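Local coordinates for StiE protein (Stigmatella aurantiaca, PDB 6ECX) that is a modular polyketide synthase subunit whose O-methyltransferase domain, the part in this model, binds S-adenosylmethionine for methylation of the growing polyketide, at residues A[40-54]-A[237-251]. Numbering follows the deposited sequence.
Sequences WGVFQEIVPGFSWIR and EVANCLHNPDYAAQF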
# COMPACT_ATOMS: atom_id res chain seq x y z
N TRP A 40 -3.38 -6.12 -4.20
CA TRP A 40 -3.81 -6.84 -5.39
C TRP A 40 -3.91 -5.87 -6.55
O TRP A 40 -4.56 -4.82 -6.43
CB TRP A 40 -5.12 -7.58 -5.08
CG TRP A 40 -4.89 -8.55 -3.93
CD1 TRP A 40 -4.23 -9.75 -4.00
CD2 TRP A 40 -5.26 -8.39 -2.55
NE1 TRP A 40 -4.19 -10.34 -2.77
CE2 TRP A 40 -4.81 -9.53 -1.86
CE3 TRP A 40 -5.94 -7.39 -1.83
CZ2 TRP A 40 -5.02 -9.71 -0.49
CZ3 TRP A 40 -6.14 -7.57 -0.47
CH2 TRP A 40 -5.68 -8.72 0.18
N GLY A 41 -3.29 -6.23 -7.69
CA GLY A 41 -2.62 -5.27 -8.54
C GLY A 41 -3.14 -4.78 -9.88
O GLY A 41 -4.35 -4.70 -10.13
N VAL A 42 -2.20 -4.41 -10.75
CA VAL A 42 -2.45 -3.59 -11.93
C VAL A 42 -2.74 -4.49 -13.13
O VAL A 42 -1.83 -5.15 -13.66
CB VAL A 42 -1.28 -2.64 -12.20
CG1 VAL A 42 -1.38 -1.99 -13.57
CG2 VAL A 42 -1.19 -1.58 -11.11
N PHE A 43 -4.00 -4.54 -13.54
CA PHE A 43 -4.39 -5.15 -14.81
C PHE A 43 -4.49 -4.03 -15.84
O PHE A 43 -5.37 -3.17 -15.74
CB PHE A 43 -5.73 -5.89 -14.69
CG PHE A 43 -5.61 -7.31 -14.20
CD1 PHE A 43 -4.83 -7.63 -13.10
CD2 PHE A 43 -6.32 -8.33 -14.81
CE1 PHE A 43 -4.74 -8.93 -12.65
CE2 PHE A 43 -6.23 -9.64 -14.35
CZ PHE A 43 -5.44 -9.94 -13.27
N GLN A 44 -3.58 -4.03 -16.82
CA GLN A 44 -3.61 -2.98 -17.84
C GLN A 44 -4.93 -3.02 -18.61
O GLN A 44 -5.47 -1.97 -19.00
CB GLN A 44 -2.42 -3.11 -18.79
CG GLN A 44 -1.05 -3.05 -18.11
CD GLN A 44 -0.52 -4.43 -17.73
OE1 GLN A 44 -1.28 -5.39 -17.59
NE2 GLN A 44 0.80 -4.53 -17.58
N GLU A 45 -5.46 -4.22 -18.83
CA GLU A 45 -6.77 -4.40 -19.44
C GLU A 45 -7.51 -5.51 -18.71
O GLU A 45 -6.91 -6.35 -18.03
CB GLU A 45 -6.67 -4.75 -20.94
CG GLU A 45 -6.14 -3.62 -21.83
CD GLU A 45 -7.05 -2.40 -21.84
OE1 GLU A 45 -8.27 -2.56 -21.58
OE2 GLU A 45 -6.54 -1.28 -22.09
N ILE A 46 -8.84 -5.50 -18.84
CA ILE A 46 -9.64 -6.64 -18.41
C ILE A 46 -9.19 -7.87 -19.19
O ILE A 46 -9.06 -7.83 -20.42
CB ILE A 46 -11.14 -6.36 -18.62
CG1 ILE A 46 -11.62 -5.28 -17.64
CG2 ILE A 46 -11.96 -7.66 -18.52
CD1 ILE A 46 -12.96 -4.67 -18.03
N VAL A 47 -8.94 -8.96 -18.48
CA VAL A 47 -8.62 -10.22 -19.15
C VAL A 47 -9.82 -11.15 -18.97
O VAL A 47 -10.13 -11.57 -17.85
CB VAL A 47 -7.31 -10.84 -18.64
CG1 VAL A 47 -6.12 -9.99 -19.09
CG2 VAL A 47 -7.31 -10.92 -17.16
N PRO A 48 -10.55 -11.47 -20.04
CA PRO A 48 -11.80 -12.22 -19.89
C PRO A 48 -11.55 -13.56 -19.21
O PRO A 48 -10.55 -14.23 -19.46
CB PRO A 48 -12.29 -12.39 -21.33
CG PRO A 48 -11.66 -11.26 -22.07
CD PRO A 48 -10.32 -11.07 -21.44
N GLY A 49 -12.46 -13.92 -18.31
CA GLY A 49 -12.36 -15.16 -17.59
C GLY A 49 -11.47 -15.15 -16.37
O GLY A 49 -11.52 -16.11 -15.59
N PHE A 50 -10.64 -14.13 -16.17
CA PHE A 50 -9.89 -14.08 -14.92
C PHE A 50 -10.82 -13.72 -13.78
O PHE A 50 -11.67 -12.83 -13.89
CB PHE A 50 -8.75 -13.08 -14.98
CG PHE A 50 -8.11 -12.83 -13.63
CD1 PHE A 50 -7.14 -13.68 -13.14
CD2 PHE A 50 -8.51 -11.76 -12.84
CE1 PHE A 50 -6.56 -13.46 -11.89
CE2 PHE A 50 -7.94 -11.53 -11.60
CZ PHE A 50 -6.97 -12.39 -11.12
N SER A 51 -10.65 -14.42 -12.66
CA SER A 51 -11.48 -14.24 -11.48
C SER A 51 -10.55 -14.03 -10.30
O SER A 51 -9.93 -14.98 -9.81
CB SER A 51 -12.40 -15.43 -11.26
OG SER A 51 -12.97 -15.36 -9.97
N TRP A 52 -10.42 -12.77 -9.87
CA TRP A 52 -9.65 -12.48 -8.67
C TRP A 52 -10.20 -13.25 -7.47
O TRP A 52 -9.44 -13.75 -6.64
CB TRP A 52 -9.67 -10.98 -8.41
CG TRP A 52 -8.91 -10.58 -7.20
CD1 TRP A 52 -7.57 -10.38 -7.11
CD2 TRP A 52 -9.45 -10.32 -5.90
NE1 TRP A 52 -7.23 -10.02 -5.82
CE2 TRP A 52 -8.37 -9.98 -5.06
CE3 TRP A 52 -10.74 -10.36 -5.36
CZ2 TRP A 52 -8.55 -9.67 -3.71
CZ3 TRP A 52 -10.91 -10.06 -4.02
CH2 TRP A 52 -9.82 -9.71 -3.21
N ILE A 53 -11.53 -13.39 -7.39
CA ILE A 53 -12.12 -14.03 -6.23
C ILE A 53 -11.76 -15.52 -6.20
O ILE A 53 -11.42 -16.06 -5.14
CB ILE A 53 -13.65 -13.78 -6.20
CG1 ILE A 53 -14.22 -14.05 -4.81
CG2 ILE A 53 -14.40 -14.59 -7.26
CD1 ILE A 53 -13.82 -12.98 -3.82
N ARG A 54 -11.79 -16.19 -7.35
CA ARG A 54 -11.45 -17.61 -7.37
C ARG A 54 -9.95 -17.82 -7.14
O ARG A 54 -9.55 -18.75 -6.44
CB ARG A 54 -11.88 -18.26 -8.70
CG ARG A 54 -13.38 -18.31 -8.91
CD ARG A 54 -13.78 -18.99 -10.21
NE ARG A 54 -15.16 -19.49 -10.12
CZ ARG A 54 -15.88 -19.95 -11.14
NH1 ARG A 54 -15.38 -19.97 -12.37
NH2 ARG A 54 -17.12 -20.37 -10.94
N GLU A 237 -6.90 0.30 -13.34
CA GLU A 237 -6.24 -0.99 -13.49
C GLU A 237 -6.48 -1.88 -12.29
O GLU A 237 -6.51 -3.11 -12.43
CB GLU A 237 -4.74 -0.79 -13.71
CG GLU A 237 -4.42 -0.13 -15.06
CD GLU A 237 -4.78 1.35 -15.12
OE1 GLU A 237 -4.75 2.01 -14.06
OE2 GLU A 237 -5.11 1.84 -16.22
N VAL A 238 -6.61 -1.29 -11.10
CA VAL A 238 -7.02 -2.06 -9.94
C VAL A 238 -8.45 -2.56 -10.13
O VAL A 238 -8.76 -3.74 -9.86
CB VAL A 238 -6.85 -1.20 -8.67
CG1 VAL A 238 -7.72 -1.71 -7.55
CG2 VAL A 238 -5.39 -1.19 -8.25
N ALA A 239 -9.33 -1.70 -10.63
CA ALA A 239 -10.70 -2.11 -10.92
C ALA A 239 -10.74 -3.18 -12.00
O ALA A 239 -11.58 -4.09 -11.96
CB ALA A 239 -11.55 -0.90 -11.32
N ASN A 240 -9.83 -3.09 -12.99
CA ASN A 240 -9.72 -4.16 -13.98
C ASN A 240 -9.38 -5.49 -13.32
O ASN A 240 -9.80 -6.56 -13.80
CB ASN A 240 -8.66 -3.83 -15.02
CG ASN A 240 -9.09 -2.76 -16.00
OD1 ASN A 240 -10.28 -2.43 -16.12
ND2 ASN A 240 -8.12 -2.22 -16.73
N CYS A 241 -8.58 -5.46 -12.25
CA CYS A 241 -8.22 -6.71 -11.57
C CYS A 241 -9.44 -7.34 -10.91
O CYS A 241 -9.60 -8.56 -10.92
CB CYS A 241 -7.11 -6.45 -10.55
SG CYS A 241 -6.59 -7.92 -9.63
N LEU A 242 -10.32 -6.51 -10.35
CA LEU A 242 -11.51 -6.97 -9.63
C LEU A 242 -12.69 -7.24 -10.56
O LEU A 242 -13.72 -7.73 -10.08
CB LEU A 242 -11.91 -5.95 -8.57
CG LEU A 242 -10.81 -5.65 -7.56
CD1 LEU A 242 -11.27 -4.61 -6.55
CD2 LEU A 242 -10.41 -6.94 -6.87
N HIS A 243 -12.56 -6.94 -11.85
CA HIS A 243 -13.67 -7.11 -12.78
C HIS A 243 -14.10 -8.57 -12.86
O HIS A 243 -13.29 -9.46 -13.11
CB HIS A 243 -13.26 -6.59 -14.16
CG HIS A 243 -14.39 -6.48 -15.13
ND1 HIS A 243 -15.31 -5.46 -15.07
CD2 HIS A 243 -14.75 -7.27 -16.17
CE1 HIS A 243 -16.20 -5.63 -16.04
NE2 HIS A 243 -15.88 -6.71 -16.72
N ASN A 244 -15.40 -8.80 -12.66
CA ASN A 244 -15.97 -10.15 -12.61
C ASN A 244 -17.44 -10.05 -12.97
O ASN A 244 -18.28 -9.74 -12.11
CB ASN A 244 -15.79 -10.78 -11.22
CG ASN A 244 -16.08 -12.29 -11.20
OD1 ASN A 244 -17.00 -12.78 -11.86
ND2 ASN A 244 -15.27 -13.02 -10.44
N PRO A 245 -17.80 -10.28 -14.24
CA PRO A 245 -19.21 -10.19 -14.64
C PRO A 245 -20.10 -11.25 -14.01
O PRO A 245 -21.33 -11.10 -14.06
CB PRO A 245 -19.17 -10.35 -16.17
CG PRO A 245 -17.76 -10.15 -16.56
CD PRO A 245 -16.92 -10.56 -15.39
N ASP A 246 -19.54 -12.32 -13.44
CA ASP A 246 -20.30 -13.38 -12.81
C ASP A 246 -19.99 -13.47 -11.32
O ASP A 246 -20.12 -14.54 -10.71
CB ASP A 246 -20.04 -14.73 -13.49
CG ASP A 246 -21.19 -15.71 -13.33
OD1 ASP A 246 -22.29 -15.43 -13.85
OD2 ASP A 246 -20.99 -16.77 -12.70
N TYR A 247 -19.59 -12.34 -10.72
CA TYR A 247 -19.13 -12.33 -9.33
C TYR A 247 -20.18 -12.86 -8.37
O TYR A 247 -19.82 -13.47 -7.35
CB TYR A 247 -18.73 -10.91 -8.92
CG TYR A 247 -18.36 -10.78 -7.45
CD1 TYR A 247 -17.04 -10.96 -7.03
CD2 TYR A 247 -19.32 -10.49 -6.48
CE1 TYR A 247 -16.70 -10.86 -5.69
CE2 TYR A 247 -18.99 -10.38 -5.15
CZ TYR A 247 -17.67 -10.56 -4.75
OH TYR A 247 -17.34 -10.46 -3.42
N ALA A 248 -21.45 -12.61 -8.64
CA ALA A 248 -22.51 -13.06 -7.74
C ALA A 248 -22.53 -14.58 -7.63
O ALA A 248 -22.37 -15.13 -6.53
CB ALA A 248 -23.86 -12.53 -8.22
N ALA A 249 -22.71 -15.27 -8.75
CA ALA A 249 -22.73 -16.73 -8.72
C ALA A 249 -21.35 -17.32 -8.42
O ALA A 249 -21.27 -18.46 -7.97
CB ALA A 249 -23.26 -17.29 -10.03
N GLN A 250 -20.27 -16.57 -8.66
CA GLN A 250 -18.96 -17.08 -8.26
C GLN A 250 -18.79 -17.02 -6.75
O GLN A 250 -18.29 -17.98 -6.14
CB GLN A 250 -17.84 -16.31 -8.96
CG GLN A 250 -17.70 -16.64 -10.44
CD GLN A 250 -16.33 -16.34 -10.99
OE1 GLN A 250 -15.47 -15.78 -10.31
NE2 GLN A 250 -16.11 -16.73 -12.25
N PHE A 251 -19.21 -15.92 -6.12
CA PHE A 251 -19.02 -15.76 -4.69
C PHE A 251 -19.87 -16.74 -3.88
O PHE A 251 -19.43 -17.20 -2.83
CB PHE A 251 -19.32 -14.32 -4.28
CG PHE A 251 -19.17 -14.07 -2.80
CD1 PHE A 251 -20.29 -14.04 -1.97
CD2 PHE A 251 -17.92 -13.87 -2.25
CE1 PHE A 251 -20.15 -13.81 -0.62
CE2 PHE A 251 -17.78 -13.64 -0.90
CZ PHE A 251 -18.90 -13.61 -0.08
O HOH W 1 -4.40 0.42 -18.55
O HOH W 2 -8.24 -0.85 -19.34
O HOH W 3 -9.95 -8.77 -15.40
O HOH W 4 -13.99 -16.56 -14.83
O HOH W 5 -11.76 -10.63 -10.95
O HOH W 6 -13.18 -11.32 -8.94
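Cys241 sits between Phe43 and Trp52. Its SG, anti to the backbone N, reaches obliquely toward both rings, 3.7 Å from Phe43 CE1 and close to Trp52 CD1, while its CA lies over one face of the Phe43 ring in a CH-pi contact. Its carbonyl O meets the edge of the Phe50 ring near the ring plane, and a bridging water ties it to Trp52 N and His243 O. One turn earlier, Glu237 O accepts from Phe43 N at 3.1 Å and, from the opposite face of its carbonyl plane, from Cys241 N, so the loop shares a helical acceptor. Asn240 answers with ND2, which donates nearly straight (163°) to Phe43 O within its own amide plane; OD1 turns to Arg279. Beside it, Ile46 CD1 rests over the centre of the His243 imidazole, 3.6 Å from the ring centroid.

At the other end the Gln250 amide takes two bonds at OE1, a 2.6 Å one from Ser51 OG in the carbonyl plane and a second from Asn244 ND2 above that plane, and stacks on the Arg54 guanidinium, planes 10° apart. Ser51, the N-cap of helix 52-57, also accepts from Arg54 N through OG, a capping bond. CG1 of Ile53, anti to the backbone N (chi1 -162°), carries CD1 across to the Tyr247 ring, 4.0 Å from Tyr247 CE1, and to the edge of the Phe251 ring, while CG2 lies against Gln250 OE1 and Asn244 ND2.

In this Rossmann-like methyltransferase domain, the contact joins the 40-51 loop, just after the S-adenosylmethionine-binding residue Leu38, and the start of helix 52-57 to helix 235-242, which follows strand 226-233 in the chain, and helix 247-255. Helix 64-80 packs against Phe43 and Trp52, and helix 263-280 against Ile46, Ile53 and Tyr247.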